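PDB 2YX6: hypothetical protein PH0822 from Pyrococcus horikoshii, which binds ADP and belongs to the dinitrogenase iron-molybdenum cofactor biosynthesis family, its cellular role being unknown. Local coordinates for residues S15-H20 and T89-R94; K19-S24 and Y70-R75. All coordinates share one frame; numbering follows the deposited sequence.

Contact 1. Residues S15-H20 and T89-R94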
ATOM      1  N   SER A  15     -18.951   6.497  -8.875  1.00 21.21           N
ATOM      2  CA  SER A  15     -19.059   7.310  -7.666  1.00 21.37           C
ATOM      3  C   SER A  15     -17.744   8.019  -7.413  1.00 20.52           C
ATOM      4  O   SER A  15     -16.764   7.734  -8.049  1.00 21.36           O
ATOM      5  CB  SER A  15     -19.428   6.459  -6.435  1.00 22.57           C
ATOM      6  OG  SER A  15     -19.474   7.299  -5.268  1.00 20.73           O
ATOM      7  N   ASN A  16     -17.714   8.961  -6.496  1.00 21.80           N
ATOM      8  CA  ASN A  16     -16.436   9.583  -6.132  1.00 21.58           C
ATOM      9  C   ASN A  16     -15.884   8.875  -4.891  1.00 21.70           C
ATOM     10  O   ASN A  16     -16.634   8.278  -4.135  1.00 21.68           O
ATOM     11  CB  ASN A  16     -16.630  11.067  -5.799  1.00 22.56           C
ATOM     12  CG  ASN A  16     -17.101  11.921  -7.007  1.00 26.21           C
ATOM     13  OD1 ASN A  16     -16.492  11.924  -8.086  1.00 26.48           O
ATOM     14  ND2 ASN A  16     -18.178  12.684  -6.791  1.00 26.64           N
ATOM     15  N   VAL A  17     -14.583   8.977  -4.670  1.00 20.97           N
ATOM     16  CA  VAL A  17     -13.983   8.546  -3.430  1.00 21.31           C
ATOM     17  C   VAL A  17     -14.651   9.341  -2.332  1.00 23.35           C
ATOM     18  O   VAL A  17     -14.720  10.538  -2.416  1.00 22.28           O
ATOM     19  CB  VAL A  17     -12.409   8.757  -3.449  1.00 21.86           C
ATOM     20  CG1 VAL A  17     -11.741   8.380  -2.083  1.00 19.74           C
ATOM     21  CG2 VAL A  17     -11.766   7.988  -4.656  1.00 17.63           C
ATOM     22  N   SER A  18     -15.184   8.661  -1.321  1.00 25.16           N
ATOM     23  CA  SER A  18     -15.755   9.340  -0.164  1.00 27.24           C
ATOM     24  C   SER A  18     -14.648  10.078   0.551  1.00 27.47           C
ATOM     25  O   SER A  18     -13.559   9.546   0.768  1.00 27.24           O
ATOM     26  CB  SER A  18     -16.416   8.340   0.779  1.00 27.04           C
ATOM     27  OG  SER A  18     -15.392   7.626   1.457  1.00 34.12           O
ATOM     28  N   LYS A  19     -14.913  11.314   0.915  1.00 28.85           N
ATOM     29  CA  LYS A  19     -13.886  12.090   1.583  1.00 31.59           C
ATOM     30  C   LYS A  19     -13.563  11.591   3.010  1.00 31.25           C
ATOM     31  O   LYS A  19     -12.463  11.831   3.496  1.00 30.99           O
ATOM     32  CB  LYS A  19     -14.184  13.614   1.510  1.00 32.63           C
ATOM     33  CG  LYS A  19     -14.070  14.180   0.016  1.00 34.57           C
ATOM     34  CD  LYS A  19     -13.923  15.729  -0.050  1.00 34.79           C
ATOM     35  CE  LYS A  19     -13.385  16.139  -1.399  1.00 36.00           C
ATOM     36  NZ  LYS A  19     -12.649  14.951  -1.967  1.00 40.53           N
ATOM     37  N   HIS A  20     -14.483  10.873   3.662  1.00 31.40           N
ATOM     38  CA  HIS A  20     -14.186  10.323   5.003  1.00 31.69           C
ATOM     39  C   HIS A  20     -14.306   8.806   5.060  1.00 31.31           C
ATOM     40  O   HIS A  20     -15.404   8.280   5.103  1.00 30.30           O
ATOM     41  CB  HIS A  20     -15.087  10.932   6.103  1.00 31.03           C
ATOM     42  CG  HIS A  20     -14.858  12.400   6.335  1.00 33.99           C
ATOM     43  ND1 HIS A  20     -13.709  12.891   6.918  1.00 33.72           N
ATOM     44  CD2 HIS A  20     -15.651  13.479   6.096  1.00 31.35           C
ATOM     45  CE1 HIS A  20     -13.792  14.210   7.012  1.00 34.99           C
ATOM     46  NE2 HIS A  20     -14.954  14.591   6.507  1.00 34.78           N
ATOM     47  N   THR A  89      -3.441   7.574   0.817  1.00 17.68           N
ATOM     48  CA  THR A  89      -4.249   8.727   1.249  1.00 18.22           C
ATOM     49  C   THR A  89      -4.123   9.844   0.252  1.00 20.48           C
ATOM     50  O   THR A  89      -3.226   9.821  -0.570  1.00 18.99           O
ATOM     51  CB  THR A  89      -3.788   9.262   2.631  1.00 19.60           C
ATOM     52  OG1 THR A  89      -2.437   9.750   2.540  1.00 13.07           O
ATOM     53  CG2 THR A  89      -3.870   8.151   3.675  1.00 16.46           C
ATOM     54  N   GLY A  90      -5.058  10.802   0.297  1.00 20.76           N
ATOM     55  CA  GLY A  90      -5.075  11.931  -0.669  1.00 20.64           C
ATOM     56  C   GLY A  90      -5.687  11.688  -2.053  1.00 19.80           C
ATOM     57  O   GLY A  90      -5.630  12.533  -2.915  1.00 17.80           O
ATOM     58  N   VAL A  91      -6.317  10.538  -2.244  1.00 19.61           N
ATOM     59  CA  VAL A  91      -6.934  10.182  -3.527  1.00 18.95           C
ATOM     60  C   VAL A  91      -8.348  10.749  -3.574  1.00 19.31           C
ATOM     61  O   VAL A  91      -9.118  10.586  -2.659  1.00 20.23           O
ATOM     62  CB  VAL A  91      -6.940   8.628  -3.726  1.00 19.14           C
ATOM     63  CG1 VAL A  91      -7.438   8.274  -5.088  1.00 21.13           C
ATOM     64  CG2 VAL A  91      -5.530   8.059  -3.515  1.00 18.25           C
ATOM     65  N   TYR A  92      -8.713  11.410  -4.663  1.00 20.80           N
ATOM     66  CA  TYR A  92     -10.077  11.953  -4.819  1.00 21.01           C
ATOM     67  C   TYR A  92     -10.497  11.804  -6.252  1.00 20.05           C
ATOM     68  O   TYR A  92      -9.647  11.580  -7.132  1.00 16.36           O
ATOM     69  CB  TYR A  92     -10.064  13.451  -4.490  1.00 23.45           C
ATOM     70  CG  TYR A  92      -9.098  14.204  -5.344  1.00 24.79           C
ATOM     71  CD1 TYR A  92      -7.759  14.223  -5.037  1.00 25.17           C
ATOM     72  CD2 TYR A  92      -9.520  14.889  -6.478  1.00 28.84           C
ATOM     73  CE1 TYR A  92      -6.871  14.917  -5.821  1.00 28.00           C
ATOM     74  CE2 TYR A  92      -8.612  15.585  -7.288  1.00 26.72           C
ATOM     75  CZ  TYR A  92      -7.309  15.594  -6.931  1.00 25.83           C
ATOM     76  OH  TYR A  92      -6.381  16.220  -7.707  1.00 29.90           O
ATOM     77  N   GLY A  93     -11.796  12.008  -6.487  1.00 19.27           N
ATOM     78  CA  GLY A  93     -12.354  12.041  -7.822  1.00 18.10           C
ATOM     79  C   GLY A  93     -13.174  10.807  -8.146  1.00 18.55           C
ATOM     80  O   GLY A  93     -13.453   9.973  -7.244  1.00 16.98           O
ATOM     81  N   ARG A  94     -13.479  10.642  -9.445  1.00 18.52           N
ATOM     82  CA  ARG A  94     -14.352   9.533  -9.872  1.00 19.50           C
ATOM     83  C   ARG A  94     -13.538   8.288  -9.756  1.00 18.45           C
ATOM     84  O   ARG A  94     -12.387   8.242 -10.184  1.00 18.46           O
ATOM     85  CB  ARG A  94     -14.762   9.641 -11.334  1.00 20.04           C
ATOM     86  CG  ARG A  94     -16.032   8.932 -11.691  1.00 17.97           C
ATOM     87  CD  ARG A  94     -16.269   9.218 -13.122  1.00 21.03           C
ATOM     88  NE  ARG A  94     -17.505   8.726 -13.736  1.00 22.01           N
ATOM     89  CZ  ARG A  94     -18.726   9.259 -13.644  1.00 19.43           C
ATOM     90  NH1 ARG A  94     -19.010  10.311 -12.857  1.00 20.81           N
ATOM     91  NH2 ARG A  94     -19.706   8.701 -14.354  1.00 15.68           N
TER
HETATM   92  O   HOH W   1     -13.575  12.307  -4.018  1.00 22.54           O

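Contact 2. Residues K19-S24 and Y70-R75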
ATOM      1  N   LYS A  19     -14.913  11.314   0.915  1.00 28.85           N
ATOM      2  CA  LYS A  19     -13.886  12.090   1.583  1.00 31.59           C
ATOM      3  C   LYS A  19     -13.563  11.591   3.010  1.00 31.25           C
ATOM      4  O   LYS A  19     -12.463  11.831   3.496  1.00 30.99           O
ATOM      5  CB  LYS A  19     -14.184  13.614   1.510  1.00 32.63           C
ATOM      6  CG  LYS A  19     -14.070  14.180   0.016  1.00 34.57           C
ATOM      7  CD  LYS A  19     -13.923  15.729  -0.050  1.00 34.79           C
ATOM      8  CE  LYS A  19     -13.385  16.139  -1.399  1.00 36.00           C
ATOM      9  NZ  LYS A  19     -12.649  14.951  -1.967  1.00 40.53           N
ATOM     10  N   HIS A  20     -14.483  10.873   3.662  1.00 31.40           N
ATOM     11  CA  HIS A  20     -14.186  10.323   5.003  1.00 31.69           C
ATOM     12  C   HIS A  20     -14.306   8.806   5.060  1.00 31.31           C
ATOM     13  O   HIS A  20     -15.404   8.280   5.103  1.00 30.30           O
ATOM     14  CB  HIS A  20     -15.087  10.932   6.103  1.00 31.03           C
ATOM     15  CG  HIS A  20     -14.858  12.400   6.335  1.00 33.99           C
ATOM     16  ND1 HIS A  20     -13.709  12.891   6.918  1.00 33.72           N
ATOM     17  CD2 HIS A  20     -15.651  13.479   6.096  1.00 31.35           C
ATOM     18  CE1 HIS A  20     -13.792  14.210   7.012  1.00 34.99           C
ATOM     19  NE2 HIS A  20     -14.954  14.591   6.507  1.00 34.78           N
ATOM     20  N   PHE A  21     -13.170   8.120   5.109  1.00 31.53           N
ATOM     21  CA  PHE A  21     -13.169   6.688   5.292  1.00 32.73           C
ATOM     22  C   PHE A  21     -13.833   6.424   6.658  1.00 35.04           C
ATOM     23  O   PHE A  21     -13.738   7.205   7.618  1.00 36.83           O
ATOM     24  CB  PHE A  21     -11.749   6.106   5.235  1.00 31.12           C
ATOM     25  CG  PHE A  21     -11.692   4.665   5.592  1.00 29.32           C
ATOM     26  CD1 PHE A  21     -11.629   4.266   6.930  1.00 28.47           C
ATOM     27  CD2 PHE A  21     -11.762   3.691   4.593  1.00 31.37           C
ATOM     28  CE1 PHE A  21     -11.650   2.930   7.288  1.00 30.71           C
ATOM     29  CE2 PHE A  21     -11.780   2.340   4.930  1.00 30.98           C
ATOM     30  CZ  PHE A  21     -11.730   1.955   6.259  1.00 30.51           C
ATOM     31  N   GLY A  22     -14.539   5.347   6.790  1.00 36.18           N
ATOM     32  CA  GLY A  22     -14.977   5.099   8.182  1.00 37.82           C
ATOM     33  C   GLY A  22     -16.411   5.531   8.315  1.00 37.87           C
ATOM     34  O   GLY A  22     -17.247   4.733   8.690  1.00 39.52           O
ATOM     35  N   ARG A  23     -16.731   6.759   7.923  1.00 37.17           N
ATOM     36  CA  ARG A  23     -18.146   7.108   7.854  1.00 37.17           C
ATOM     37  C   ARG A  23     -18.793   6.727   6.516  1.00 36.14           C
ATOM     38  O   ARG A  23     -19.995   6.747   6.373  1.00 36.51           O
ATOM     39  CB  ARG A  23     -18.360   8.573   8.219  1.00 37.92           C
ATOM     40  CG  ARG A  23     -18.280   8.817   9.744  1.00 41.85           C
ATOM     41  CD  ARG A  23     -16.905   8.447  10.419  1.00 46.54           C
ATOM     42  NE  ARG A  23     -15.750   9.275  10.012  1.00 51.35           N
ATOM     43  CZ  ARG A  23     -14.547   9.226  10.598  1.00 50.64           C
ATOM     44  NH1 ARG A  23     -13.574  10.018  10.156  1.00 49.73           N
ATOM     45  NH2 ARG A  23     -14.320   8.386  11.614  1.00 48.09           N
ATOM     46  N   SER A  24     -17.990   6.305   5.552  1.00 35.17           N
ATOM     47  CA  SER A  24     -18.510   5.872   4.261  1.00 34.23           C
ATOM     48  C   SER A  24     -19.358   4.557   4.341  1.00 33.82           C
ATOM     49  O   SER A  24     -19.126   3.670   5.178  1.00 33.48           O
ATOM     50  CB  SER A  24     -17.355   5.712   3.296  1.00 33.81           C
ATOM     51  OG  SER A  24     -16.933   4.387   3.444  1.00 35.91           O
ATOM     52  N   TYR A  70      -9.190   9.124   0.460  1.00 18.69           N
ATOM     53  CA  TYR A  70      -8.912  10.541   0.602  1.00 19.17           C
ATOM     54  C   TYR A  70      -8.374  10.729   2.029  1.00 18.53           C
ATOM     55  O   TYR A  70      -7.175  10.636   2.276  1.00 17.29           O
ATOM     56  CB  TYR A  70     -10.180  11.370   0.341  1.00 18.58           C
ATOM     57  CG  TYR A  70      -9.871  12.872   0.377  1.00 21.09           C
ATOM     58  CD1 TYR A  70     -10.357  13.683   1.390  1.00 20.47           C
ATOM     59  CD2 TYR A  70      -9.048  13.448  -0.588  1.00 17.91           C
ATOM     60  CE1 TYR A  70     -10.015  15.063   1.456  1.00 21.76           C
ATOM     61  CE2 TYR A  70      -8.728  14.813  -0.562  1.00 22.38           C
ATOM     62  CZ  TYR A  70      -9.242  15.636   0.473  1.00 23.70           C
ATOM     63  OH  TYR A  70      -8.918  17.020   0.508  1.00 22.33           O
ATOM     64  N   GLY A  71      -9.291  10.887   2.970  1.00 17.21           N
ATOM     65  CA  GLY A  71      -8.948  11.021   4.378  1.00 18.57           C
ATOM     66  C   GLY A  71      -9.235   9.740   5.168  1.00 19.16           C
ATOM     67  O   GLY A  71     -10.188   9.010   4.909  1.00 18.99           O
ATOM     68  N   ILE A  72      -8.387   9.467   6.147  1.00 18.90           N
ATOM     69  CA  ILE A  72      -8.548   8.299   6.979  1.00 20.14           C
ATOM     70  C   ILE A  72      -7.686   8.569   8.171  1.00 20.73           C
ATOM     71  O   ILE A  72      -6.702   9.314   8.060  1.00 22.61           O
ATOM     72  CB  ILE A  72      -8.119   7.023   6.195  1.00 20.42           C
ATOM     73  CG1 ILE A  72      -8.065   5.807   7.150  1.00 18.71           C
ATOM     74  CG2 ILE A  72      -6.816   7.319   5.449  1.00 20.63           C
ATOM     75  CD1 ILE A  72      -7.685   4.513   6.506  1.00 19.85           C
ATOM     76  N   GLY A  73      -8.076   8.064   9.332  1.00 21.75           N
ATOM     77  CA  GLY A  73      -7.331   8.344  10.555  1.00 21.08           C
ATOM     78  C   GLY A  73      -6.064   7.544  10.674  1.00 21.63           C
ATOM     79  O   GLY A  73      -5.934   6.470  10.112  1.00 22.67           O
ATOM     80  N   ARG A  74      -5.129   8.056  11.443  1.00 22.77           N
ATOM     81  CA  ARG A  74      -3.847   7.387  11.669  1.00 24.73           C
ATOM     82  C   ARG A  74      -3.992   6.005  12.273  1.00 25.04           C
ATOM     83  O   ARG A  74      -3.302   5.065  11.884  1.00 25.17           O
ATOM     84  CB  ARG A  74      -2.998   8.236  12.592  1.00 24.65           C
ATOM     85  CG  ARG A  74      -1.545   7.962  12.491  1.00 33.01           C
ATOM     86  CD  ARG A  74      -0.889   7.749  13.864  1.00 38.97           C
ATOM     87  NE  ARG A  74      -1.373   8.657  14.901  1.00 45.28           N
ATOM     88  CZ  ARG A  74      -1.061   9.957  15.030  1.00 48.71           C
ATOM     89  NH1 ARG A  74      -0.280  10.573  14.151  1.00 45.99           N
ATOM     90  NH2 ARG A  74      -1.556  10.648  16.058  1.00 49.72           N
ATOM     91  N   ARG A  75      -4.878   5.903  13.262  1.00 24.90           N
ATOM     92  CA  ARG A  75      -5.188   4.640  13.905  1.00 24.13           C
ATOM     93  C   ARG A  75      -5.699   3.588  12.918  1.00 22.72           C
ATOM     94  O   ARG A  75      -5.286   2.427  13.025  1.00 23.01           O
ATOM     95  CB  ARG A  75      -6.235   4.871  14.996  1.00 25.21           C
ATOM     96  CG  ARG A  75      -6.495   3.664  15.854  1.00 28.03           C
ATOM     97  CD  ARG A  75      -5.258   3.275  16.668  1.00 34.13           C
ATOM     98  NE  ARG A  75      -5.313   1.872  17.140  1.00 32.95           N
ATOM     99  CZ  ARG A  75      -4.887   0.800  16.447  1.00 35.54           C
ATOM    100  NH1 ARG A  75      -4.976  -0.421  16.982  1.00 33.98           N
ATOM    101  NH2 ARG A  75      -4.387   0.926  15.225  1.00 30.52           N
TER

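Contact 1. Residues S15-H20 and T89-R94
A single beta bridge joins N16 to R94, where the loop after strand 2-7 meets the loop that leads into helix 95-103. Direct backbone bonding across the two segments amounts to V17 N donating to G93 O, at 3.0 Å and with an N-H...O angle of 158°. G93 O also receives a CA-H...O contact from N16 CA, 3.2 Å away. A second such contact runs from R94 CA to S15 O. A bound water sits beside the bridge. It donates to V17 O at 2.6 Å and accepts from G93 N at 3.1 Å; its bond from K19 NZ is weak. V17 turns its side chain to the other segment. With CG1 anti to the backbone N (chi1 176°), that methyl rests 3.5 Å from V91 O. The other methyl, CG2, lies 4.4 Å from V91 CG1. Both valines also touch V98 of helix 95-103. The N16 side chain covers the link between G93 and R94, with OD1 3.5 Å from G93 C. S15 OG bonds to N16 O and to D9 N. The backbone groups at the bridge are thus met partly by peptide and partly by water, while the valines seal the buried side.

Contact 2. Residues K19-S24 and Y70-R75
K19-S24 and Y70-R75 meet through a single beta bridge, H20 with G71, which ties the loop after strand 2-7 to the turn between strand 66-68 and helix 74-82. That turn resembles a glycine-rich GxGxxA strand-turn-helix, with G71 and G73 as its glycines, and might lie near the nucleotide site. G71 uses both its polar backbone atoms across the bridge. Its carbonyl O accepts from F21 N at 3.1 Å, with an N-H...O angle of 162°. G71 N in turn donates to K19 O, but this bond is long at 3.4 Å and weak. K19 O has a further neighbour, since it lies at the edge of the Y70 ring, in its plane. Y70 OH is bonded to D110 OD2. Within the first loop, S24 N and R23 N make weak bonds to H20 O and F21 O. F21 O also lies over the centre of the R23 guanidinium face.

F21 and I72 form the apolar side. Their side chains run side by side, with F21 CB 3.9 Å from I72 CB. I72 CG1 is anti to its backbone N (chi1 171°), and the extended chain carries CD1 over one face of the F21 ring, a CH-pi contact offset toward the rim. F80 of helix 74-82 touches both residues. At the exposed end the K19 chain, bent at its last torsion, brings its ammonium over the centre of the Y70 ring in a cation-pi interaction. NZ stands 4.0 Å from the centroid of the Y70 ring, only 4° off the normal.

Contacts 1 and 2 start from one loop, which passes through K19 and H20. In each, that loop forms one beta bridge with a loop that follows a short strand and precedes a helix: 86-88 and 95-103 in contact 1, 66-68 and 74-82 in contact 2. Both are partly buried. Contact 1 fills its inner side with valines, and contact 2 with F21 and I72. At the outer side contact 1 uses water, whereas contact 2 has a cation-pi pair. The second segments also touch each other: G90 N probably bonds to Y70 O, and T89 packs on I72. I72 lies about 4 Å from V87, an ADP-binding residue, between side chains.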